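Local coordinates for protein SusD homolog (Bacteroides thetaiotaomicron VPI-5482, PDB 3FDH) that probably binds glycans at the outer membrane as a SusD-like partner in their uptake, at residues S334-M339 / Y421-G426. Numbering follows the deposited sequence.
Sequences SYHELM and YLAMWG
The imidazole of His336 reaches Ala423 and Met424 because its CG sits between the backbone N and the carbonyl carbon (chi1 50°), while the selenomethionine Met424 answers with a chain that runs straight through chi2 and then bends at chi3 (72°), bringing its methyl to Glu337. These torsions join the start of helix 335-348 to the end of helix 412-423, and the pair illustrates how two helix termini can meet through van der Waals contacts, mostly of side chains, with no hydrogen bond between the segments.

On the histidine, the leading atom is CD2: it lies 4.0 Å from Ala423 CB and equally far from Met424 CG, which comes in at the ring edge, near its plane. Ala423 O approaches the same ring obliquely, 3.8 Å from His336 NE2. The polar demand of that nitrogen is met elsewhere, by a hydrogen bond with Glu430, whose carboxylate also bonds Ser334 OG. That hydroxyl lies over the centre of the imidazole, 3.1 Å above its plane, and as N-cap it accepts from Glu337 N, 3.0 Å from OG, at an N-H...O angle of 153°. Ring and cap are thus tied to one carboxylate, which should limit rotation of the imidazole.

Glu337, extended beyond CG, is crossed at a slant by the Met424 side chain. Its OE1 comes 3.8 Å from Met424 CE, so the methyl rests against a carboxylate oxygen whose charge is answered by a salt bridge with Arg204. The whole junction is buried, and the Met424 side chain also touches helix 431-443, at Glu433 and Thr434. What results is helix-end to helix-end packing, with a serine N-cap on one side and a chain leaving its helix at Met424 on the other, within the largely helical SusD-like fold.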
loop_
_atom_site.group_PDB
_atom_site.type_symbol
_atom_site.label_atom_id
_atom_site.label_comp_id
_atom_site.label_asym_id
_atom_site.label_seq_id
_atom_site.Cartn_x
_atom_site.Cartn_y
_atom_site.Cartn_z
ATOM N N SER A 334 -3.788 7.480 0.297
ATOM C CA SER A 334 -3.309 8.835 0.036
ATOM C C SER A 334 -4.131 9.652 -0.936
ATOM O O SER A 334 -4.873 9.152 -1.784
ATOM C CB SER A 334 -1.878 8.797 -0.433
ATOM O OG SER A 334 -1.777 8.165 -1.695
ATOM N N TYR A 335 -3.978 10.968 -0.780
ATOM C CA TYR A 335 -4.608 11.870 -1.693
ATOM C C TYR A 335 -4.032 11.653 -3.080
ATOM O O TYR A 335 -4.761 11.642 -4.074
ATOM C CB TYR A 335 -4.409 13.310 -1.254
ATOM C CG TYR A 335 -4.896 14.362 -2.239
ATOM C CD1 TYR A 335 -6.234 14.512 -2.554
ATOM C CD2 TYR A 335 -3.990 15.243 -2.834
ATOM C CE1 TYR A 335 -6.643 15.473 -3.465
ATOM C CE2 TYR A 335 -4.400 16.221 -3.711
ATOM C CZ TYR A 335 -5.710 16.337 -4.025
ATOM O OH TYR A 335 -6.079 17.347 -4.898
ATOM N N HIS A 336 -2.727 11.401 -3.146
ATOM C CA HIS A 336 -2.088 11.213 -4.460
ATOM C C HIS A 336 -2.647 9.982 -5.127
ATOM O O HIS A 336 -2.906 10.007 -6.319
ATOM C CB HIS A 336 -0.528 11.263 -4.499
ATOM C CG HIS A 336 0.167 10.407 -3.497
ATOM N ND1 HIS A 336 0.417 10.835 -2.201
ATOM C CD2 HIS A 336 0.704 9.163 -3.605
ATOM C CE1 HIS A 336 1.060 9.872 -1.555
ATOM N NE2 HIS A 336 1.224 8.842 -2.379
ATOM N N GLU A 337 -2.836 8.917 -4.358
ATOM C CA GLU A 337 -3.410 7.692 -4.934
ATOM C C GLU A 337 -4.786 8.004 -5.514
ATOM O O GLU A 337 -5.156 7.550 -6.596
ATOM C CB GLU A 337 -3.549 6.538 -3.922
ATOM C CG GLU A 337 -4.301 5.396 -4.530
ATOM C CD GLU A 337 -4.647 4.254 -3.593
ATOM O OE1 GLU A 337 -4.115 4.119 -2.465
ATOM O OE2 GLU A 337 -5.532 3.501 -3.985
ATOM N N LEU A 338 -5.541 8.813 -4.809
ATOM C CA LEU A 338 -6.906 9.117 -5.270
ATOM C C LEU A 338 -6.861 9.909 -6.584
ATOM O O LEU A 338 -7.681 9.748 -7.491
ATOM C CB LEU A 338 -7.672 9.887 -4.189
ATOM C CG LEU A 338 -9.149 10.116 -4.446
ATOM C CD1 LEU A 338 -9.922 8.841 -4.230
ATOM C CD2 LEU A 338 -9.642 11.281 -3.537
HETATM N N MSE A 339 -5.872 10.753 -6.693
HETATM C CA MSE A 339 -5.742 11.589 -7.910
HETATM C C MSE A 339 -5.250 10.774 -9.083
HETATM O O MSE A 339 -5.563 11.092 -10.237
HETATM C CB MSE A 339 -4.850 12.821 -7.676
HETATM C CG MSE A 339 -5.440 13.835 -6.663
HETATM SE SE MSE A 339 -7.193 14.518 -7.167
HETATM C CE MSE A 339 -8.341 13.377 -6.312
ATOM N N TYR A 421 3.162 4.714 -9.911
ATOM C CA TYR A 421 4.263 3.846 -9.439
ATOM C C TYR A 421 5.376 4.626 -8.737
ATOM O O TYR A 421 5.700 4.321 -7.584
ATOM C CB TYR A 421 4.799 2.935 -10.561
ATOM C CG TYR A 421 6.015 2.140 -10.145
ATOM C CD1 TYR A 421 7.292 2.660 -10.339
ATOM C CD2 TYR A 421 5.905 0.862 -9.615
ATOM C CE1 TYR A 421 8.421 1.988 -9.929
ATOM C CE2 TYR A 421 7.035 0.165 -9.212
ATOM C CZ TYR A 421 8.291 0.705 -9.378
ATOM O OH TYR A 421 9.443 -0.002 -8.985
ATOM N N LEU A 422 5.850 5.730 -9.335
ATOM C CA LEU A 422 6.926 6.523 -8.742
ATOM C C LEU A 422 6.497 7.287 -7.486
ATOM O O LEU A 422 7.283 7.441 -6.541
ATOM C CB LEU A 422 7.514 7.516 -9.776
ATOM C CG LEU A 422 8.215 6.780 -10.933
ATOM C CD1 LEU A 422 8.673 7.847 -11.950
ATOM C CD2 LEU A 422 9.424 5.968 -10.446
ATOM N N ALA A 423 5.244 7.742 -7.475
ATOM C CA ALA A 423 4.683 8.457 -6.302
ATOM C C ALA A 423 4.505 7.616 -5.053
ATOM O O ALA A 423 4.580 8.083 -3.935
ATOM C CB ALA A 423 3.338 9.074 -6.644
HETATM N N MSE A 424 4.260 6.348 -5.292
HETATM C CA MSE A 424 3.864 5.375 -4.250
HETATM C C MSE A 424 5.038 4.594 -3.622
HETATM O O MSE A 424 4.906 3.769 -2.731
HETATM C CB MSE A 424 2.672 4.569 -4.754
HETATM C CG MSE A 424 1.475 5.410 -4.890
HETATM SE SE MSE A 424 -0.165 4.588 -5.448
HETATM C CE MSE A 424 -0.654 3.559 -3.863
ATOM N N TRP A 425 6.210 5.043 -4.030
ATOM C CA TRP A 425 7.501 4.650 -3.420
ATOM C C TRP A 425 7.713 5.575 -2.222
ATOM O O TRP A 425 7.638 6.785 -2.326
ATOM C CB TRP A 425 8.629 4.911 -4.406
ATOM C CG TRP A 425 9.991 4.720 -3.882
ATOM C CD1 TRP A 425 10.445 3.646 -3.168
ATOM C CD2 TRP A 425 11.124 5.562 -4.098
ATOM N NE1 TRP A 425 11.782 3.768 -2.884
ATOM C CE2 TRP A 425 12.221 4.960 -3.421
ATOM C CE3 TRP A 425 11.330 6.783 -4.788
ATOM C CZ2 TRP A 425 13.484 5.505 -3.441
ATOM C CZ3 TRP A 425 12.572 7.343 -4.752
ATOM C CH2 TRP A 425 13.651 6.691 -4.112
ATOM N N GLY A 426 8.013 4.983 -1.096
ATOM C CA GLY A 426 8.257 5.691 0.139
ATOM C C GLY A 426 8.225 4.877 1.416
ATOM O O GLY A 426 8.410 3.639 1.395
#